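Local structure of phosphate-specific transport system accessory protein PhoU homolog (2I0M) at residues A[76-81]-A[204-209]; A[106-111]-A[177-182]. The protein probably helps regulate phosphate uptake, acting in the cytoplasm as a zinc-binding homodimer of the PhoU family. All blocks are in the same frame, centred on the assembly; numbering follows the deposited sequence.

Contact 1. Residues A[76-81]-A[204-209]; sequences DLRFVI and LVYLET
The polar part of this contact belongs to R78, whose guanidinium reaches across to the last turn of helix 177-209. R78 NH2 donates to L207 O at 2.7 Å with an N-H...O angle of 153°. The carbonyl oxygen lies close to the guanidinium plane, at its edge, whereas seen from L207 the donor is tilted away from the carbonyl plane. R78 NE adds two weak bonds, to L207 O at 3.2 Å and to Y206 O at 3.3 Å, so L207 O is gripped by two nitrogens of one group. Carbonyls near the end of a helix often lack an i+4 amide donor, and the arginine is well placed to supply a substitute here; its positive charge would also sit favourably at the negative end of the helix dipole.

Here two long helices, 74-105 and 177-209, run antiparallel, 170° apart over these segments with axes 9.2 Å from each other, and pack side by side in the all-helical PhoU fold, the start of one against the end of the other. R78 and L207 mark the closest backbone approach.

The aromatic part comes from Y206. With CG anti to the backbone N (chi1 151°), its ring swings over to helix 74-105, and R78 CD rides over one ring face, 4.2 Å from the centroid, a CH-pi contact. The guanidinium beyond is nearly perpendicular to that ring. I81 CD1 approaches the hydroxyl of Y206 as a van der Waals neighbour, 3.9 Å from OH. Y206 also forms a cation-pi pair with R203.

Apolar contact fills in around these groups. L207 CD1 presses on the backbone of F79, 3.7 Å from F79 N, and meets F79 CB, while the F79 side chain itself starts off away from the partner helix. On the dimer side, I81 packs on E60 of the second subunit.

Contact 2. Residues A[106-111]-A[177-182]; sequences QLKENQ and IPNGTQ
N179, buried in the first turn of helix 177-209, points its amide at the backbone of L107 and K108 in the loop that follows helix 74-105. It has more surface covered here than any other residue of the two segments. The amide group faces the K108 backbone, both its N and its O, and a methyl of L107 packs against it: L107 CD2 sits 3.7 Å from N179 CG, the two side chains crossing at about a right angle. L107 and N179 are also the pair whose CA atoms come closest, at 5.7 Å.

Q182, one turn further along, carries the second part of the contact. Its CG is anti to the carbonyl carbon and its chain bends at chi2 (-51°), which lays the terminal amide against the aliphatic part of Q106. Q106 CB approaches Q182 CD to 3.3 Å, and Q106 CG lies 3.7 Å from Q182 OE1. The side chains meet at a slant with their amide planes 78° apart, so the amides are not stacked. Nearer its backbone, Q182 touches L107 too, Q182 CB to L107 CD2 at 3.8 Å.

In the fold this is an end of the helical bundle, where the 106-111 connection, on its way to helix 117-136, passes the start of helix 177-209. Within that first turn T181 OG1 donates to I177 O at 2.7 Å, and T181 N reaches the same oxygen from the opposite face of the carbonyl plane.

Q106 provides the third large patch, though its own amide leads away from the helix. L107 also packs on K37, and its carbonyl oxygen accepts a hydrogen bond from K39 NZ.

Overall arrangement
Both contacts involve helix 177-209, contact 1 at its last turn and contact 2 at its first, so they lie on opposite sides of the chain's centre, with centres about 44 Å apart. Each is partly buried. Contact 1 pairs two helices and combines mostly buried residues with an arginine that binds carbonyls at the helix end; it also lies beside the second subunit. Contact 2 sets a loop against a helix start, has more exposed residues, and relies on amide side chains and aliphatic carbons with no charged group bridging the two segments. No other chain of the assembly touches it. Helix 74-105 supplies 76-81, and the loop that follows it supplies 106-111.

Contact 1. Residues A[76-81]-A[204-209]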
# COMPACT_ATOMS: atom_id res chain seq x y z
N ASP A 76 18.84 -11.37 12.87
CA ASP A 76 19.47 -10.16 12.36
C ASP A 76 19.10 -10.01 10.90
O ASP A 76 19.08 -8.91 10.35
CB ASP A 76 20.99 -10.24 12.52
CG ASP A 76 21.42 -10.50 13.96
OD1 ASP A 76 20.83 -9.91 14.89
OD2 ASP A 76 22.35 -11.30 14.16
N LEU A 77 18.79 -11.14 10.28
CA LEU A 77 18.38 -11.19 8.90
C LEU A 77 16.96 -10.65 8.78
O LEU A 77 16.67 -9.79 7.96
CB LEU A 77 18.47 -12.63 8.41
CG LEU A 77 18.64 -12.90 6.92
CD1 LEU A 77 17.29 -13.25 6.29
CD2 LEU A 77 19.33 -11.73 6.21
N ARG A 78 16.09 -11.17 9.64
CA ARG A 78 14.72 -10.69 9.77
C ARG A 78 14.71 -9.20 10.07
O ARG A 78 13.82 -8.48 9.63
CB ARG A 78 13.97 -11.46 10.86
CG ARG A 78 13.98 -12.97 10.65
CD ARG A 78 12.68 -13.62 11.09
NE ARG A 78 12.43 -13.50 12.52
CZ ARG A 78 12.87 -14.34 13.45
NH1 ARG A 78 13.62 -15.38 13.11
NH2 ARG A 78 12.58 -14.13 14.72
N PHE A 79 15.71 -8.75 10.81
CA PHE A 79 15.78 -7.36 11.22
C PHE A 79 16.05 -6.45 10.04
O PHE A 79 15.25 -5.58 9.77
CB PHE A 79 16.82 -7.12 12.32
CG PHE A 79 16.96 -5.67 12.69
CD1 PHE A 79 16.07 -5.08 13.58
CD2 PHE A 79 17.94 -4.88 12.10
CE1 PHE A 79 16.17 -3.75 13.91
CE2 PHE A 79 18.04 -3.54 12.41
CZ PHE A 79 17.16 -2.97 13.32
N VAL A 80 17.16 -6.65 9.35
CA VAL A 80 17.54 -5.84 8.19
C VAL A 80 16.42 -5.87 7.11
O VAL A 80 16.13 -4.83 6.49
CB VAL A 80 18.93 -6.26 7.65
CG1 VAL A 80 19.25 -5.58 6.34
CG2 VAL A 80 20.01 -5.98 8.67
N ILE A 81 15.80 -7.03 6.91
CA ILE A 81 14.67 -7.17 5.97
C ILE A 81 13.48 -6.32 6.42
O ILE A 81 12.77 -5.75 5.60
CB ILE A 81 14.23 -8.66 5.82
CG1 ILE A 81 15.33 -9.49 5.10
CG2 ILE A 81 12.89 -8.77 5.06
CD1 ILE A 81 15.04 -11.01 5.02
N LEU A 204 6.79 -6.18 12.25
CA LEU A 204 7.26 -6.29 13.63
C LEU A 204 6.87 -7.65 14.23
O LEU A 204 7.67 -8.27 14.95
CB LEU A 204 6.70 -5.13 14.46
CG LEU A 204 7.50 -4.35 15.51
CD1 LEU A 204 9.01 -4.40 15.28
CD2 LEU A 204 6.99 -2.89 15.58
N VAL A 205 5.67 -8.14 13.92
CA VAL A 205 5.28 -9.45 14.46
C VAL A 205 6.13 -10.56 13.82
O VAL A 205 6.58 -11.46 14.51
CB VAL A 205 3.72 -9.72 14.49
CG1 VAL A 205 3.09 -9.50 13.16
CG2 VAL A 205 3.39 -11.15 14.96
N TYR A 206 6.38 -10.43 12.51
CA TYR A 206 7.29 -11.30 11.76
C TYR A 206 8.70 -11.32 12.34
O TYR A 206 9.39 -12.34 12.31
CB TYR A 206 7.33 -10.86 10.29
CG TYR A 206 8.63 -11.13 9.57
CD1 TYR A 206 8.83 -12.33 8.87
CD2 TYR A 206 9.65 -10.20 9.59
CE1 TYR A 206 10.04 -12.58 8.20
CE2 TYR A 206 10.85 -10.43 8.94
CZ TYR A 206 11.05 -11.61 8.25
OH TYR A 206 12.26 -11.81 7.62
N LEU A 207 9.14 -10.18 12.87
CA LEU A 207 10.47 -10.07 13.44
C LEU A 207 10.60 -10.91 14.73
O LEU A 207 11.57 -11.64 14.92
CB LEU A 207 10.81 -8.59 13.66
CG LEU A 207 12.11 -8.14 14.32
CD1 LEU A 207 13.35 -8.76 13.67
CD2 LEU A 207 12.19 -6.62 14.31
N GLU A 208 9.59 -10.85 15.60
CA GLU A 208 9.61 -11.64 16.81
C GLU A 208 9.27 -13.09 16.55
O GLU A 208 9.81 -13.99 17.18
CB GLU A 208 8.67 -11.05 17.86
CG GLU A 208 8.76 -11.81 19.20
CD GLU A 208 8.50 -10.95 20.41
OE1 GLU A 208 7.74 -9.98 20.32
OE2 GLU A 208 9.08 -11.26 21.48
N THR A 209 8.38 -13.31 15.59
CA THR A 209 7.76 -14.59 15.32
C THR A 209 8.54 -15.43 14.30
O THR A 209 8.74 -16.62 14.51
CB THR A 209 6.31 -14.33 14.87
OG1 THR A 209 5.50 -14.13 16.04
CG2 THR A 209 5.74 -15.46 14.06

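Contact 2. Residues A[106-111]-A[177-182]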
# COMPACT_ATOMS: atom_id res chain seq x y z
N GLN A 106 -6.19 22.65 -3.95
CA GLN A 106 -7.34 22.57 -4.82
C GLN A 106 -8.61 23.01 -4.10
O GLN A 106 -9.68 23.13 -4.72
CB GLN A 106 -7.48 21.15 -5.38
CG GLN A 106 -6.26 20.65 -6.15
CD GLN A 106 -6.00 21.45 -7.42
OE1 GLN A 106 -6.63 21.22 -8.45
NE2 GLN A 106 -5.08 22.40 -7.35
N LEU A 107 -8.49 23.25 -2.80
CA LEU A 107 -9.63 23.68 -2.00
C LEU A 107 -10.03 25.14 -2.28
O LEU A 107 -9.18 26.03 -2.38
CB LEU A 107 -9.38 23.47 -0.50
CG LEU A 107 -9.44 22.02 0.02
CD1 LEU A 107 -9.18 21.97 1.52
CD2 LEU A 107 -10.77 21.35 -0.32
N LYS A 108 -11.33 25.35 -2.41
CA LYS A 108 -11.90 26.68 -2.61
C LYS A 108 -12.72 27.07 -1.40
O LYS A 108 -13.43 26.23 -0.82
CB LYS A 108 -12.76 26.74 -3.88
CG LYS A 108 -12.07 26.27 -5.16
CD LYS A 108 -11.12 27.33 -5.71
CE LYS A 108 -10.60 26.95 -7.10
NZ LYS A 108 -9.71 25.76 -7.07
N GLU A 109 -12.62 28.33 -1.01
CA GLU A 109 -13.36 28.86 0.12
C GLU A 109 -13.81 30.28 -0.14
O GLU A 109 -12.99 31.20 -0.06
CB GLU A 109 -12.50 28.82 1.39
CG GLU A 109 -12.68 27.58 2.25
CD GLU A 109 -12.94 27.94 3.70
OE1 GLU A 109 -13.82 28.80 3.96
OE2 GLU A 109 -12.28 27.36 4.59
N ASN A 110 -15.09 30.50 -0.49
CA ASN A 110 -16.10 29.48 -0.85
C ASN A 110 -16.51 28.40 0.18
O ASN A 110 -16.28 28.56 1.38
CB ASN A 110 -15.81 28.87 -2.24
CG ASN A 110 -15.92 29.89 -3.37
OD1 ASN A 110 -16.52 30.96 -3.21
ND2 ASN A 110 -15.35 29.56 -4.52
N GLN A 111 -17.13 27.32 -0.32
CA GLN A 111 -17.79 26.30 0.51
C GLN A 111 -17.96 25.01 -0.32
O GLN A 111 -17.93 25.09 -1.55
CB GLN A 111 -19.17 26.83 0.96
CG GLN A 111 -20.11 27.21 -0.19
CD GLN A 111 -21.58 27.13 0.19
OE1 GLN A 111 -22.34 26.35 -0.39
NE2 GLN A 111 -22.00 27.93 1.17
N ILE A 177 -18.96 19.68 -5.71
CA ILE A 177 -18.02 18.57 -5.95
C ILE A 177 -16.52 18.89 -6.16
O ILE A 177 -15.69 18.00 -5.98
CB ILE A 177 -18.52 17.62 -7.08
CG1 ILE A 177 -18.44 18.29 -8.46
CG2 ILE A 177 -19.93 17.10 -6.78
CD1 ILE A 177 -18.27 17.33 -9.62
N PRO A 178 -16.17 20.13 -6.58
CA PRO A 178 -14.75 20.47 -6.57
C PRO A 178 -14.08 20.14 -5.23
O PRO A 178 -13.10 19.39 -5.20
CB PRO A 178 -14.73 21.99 -6.82
CG PRO A 178 -16.17 22.43 -6.70
CD PRO A 178 -16.98 21.25 -7.10
N ASN A 179 -14.64 20.67 -4.15
CA ASN A 179 -14.17 20.40 -2.81
C ASN A 179 -14.44 18.98 -2.35
O ASN A 179 -13.61 18.38 -1.67
CB ASN A 179 -14.78 21.38 -1.81
CG ASN A 179 -13.99 22.67 -1.69
OD1 ASN A 179 -14.14 23.39 -0.71
ND2 ASN A 179 -13.15 22.96 -2.68
N GLY A 180 -15.61 18.46 -2.71
CA GLY A 180 -16.02 17.11 -2.34
C GLY A 180 -14.97 16.11 -2.77
O GLY A 180 -14.44 15.37 -1.94
N THR A 181 -14.68 16.12 -4.07
CA THR A 181 -13.64 15.29 -4.69
C THR A 181 -12.30 15.40 -3.94
O THR A 181 -11.59 14.41 -3.78
CB THR A 181 -13.45 15.67 -6.19
OG1 THR A 181 -14.72 15.67 -6.84
CG2 THR A 181 -12.55 14.68 -6.90
N GLN A 182 -11.98 16.61 -3.48
CA GLN A 182 -10.74 16.86 -2.75
C GLN A 182 -10.75 16.24 -1.35
O GLN A 182 -9.76 15.63 -0.93
CB GLN A 182 -10.43 18.37 -2.71
CG GLN A 182 -10.12 19.00 -4.08
CD GLN A 182 -9.06 18.25 -4.89
OE1 GLN A 182 -8.01 17.86 -4.36
NE2 GLN A 182 -9.32 18.04 -6.17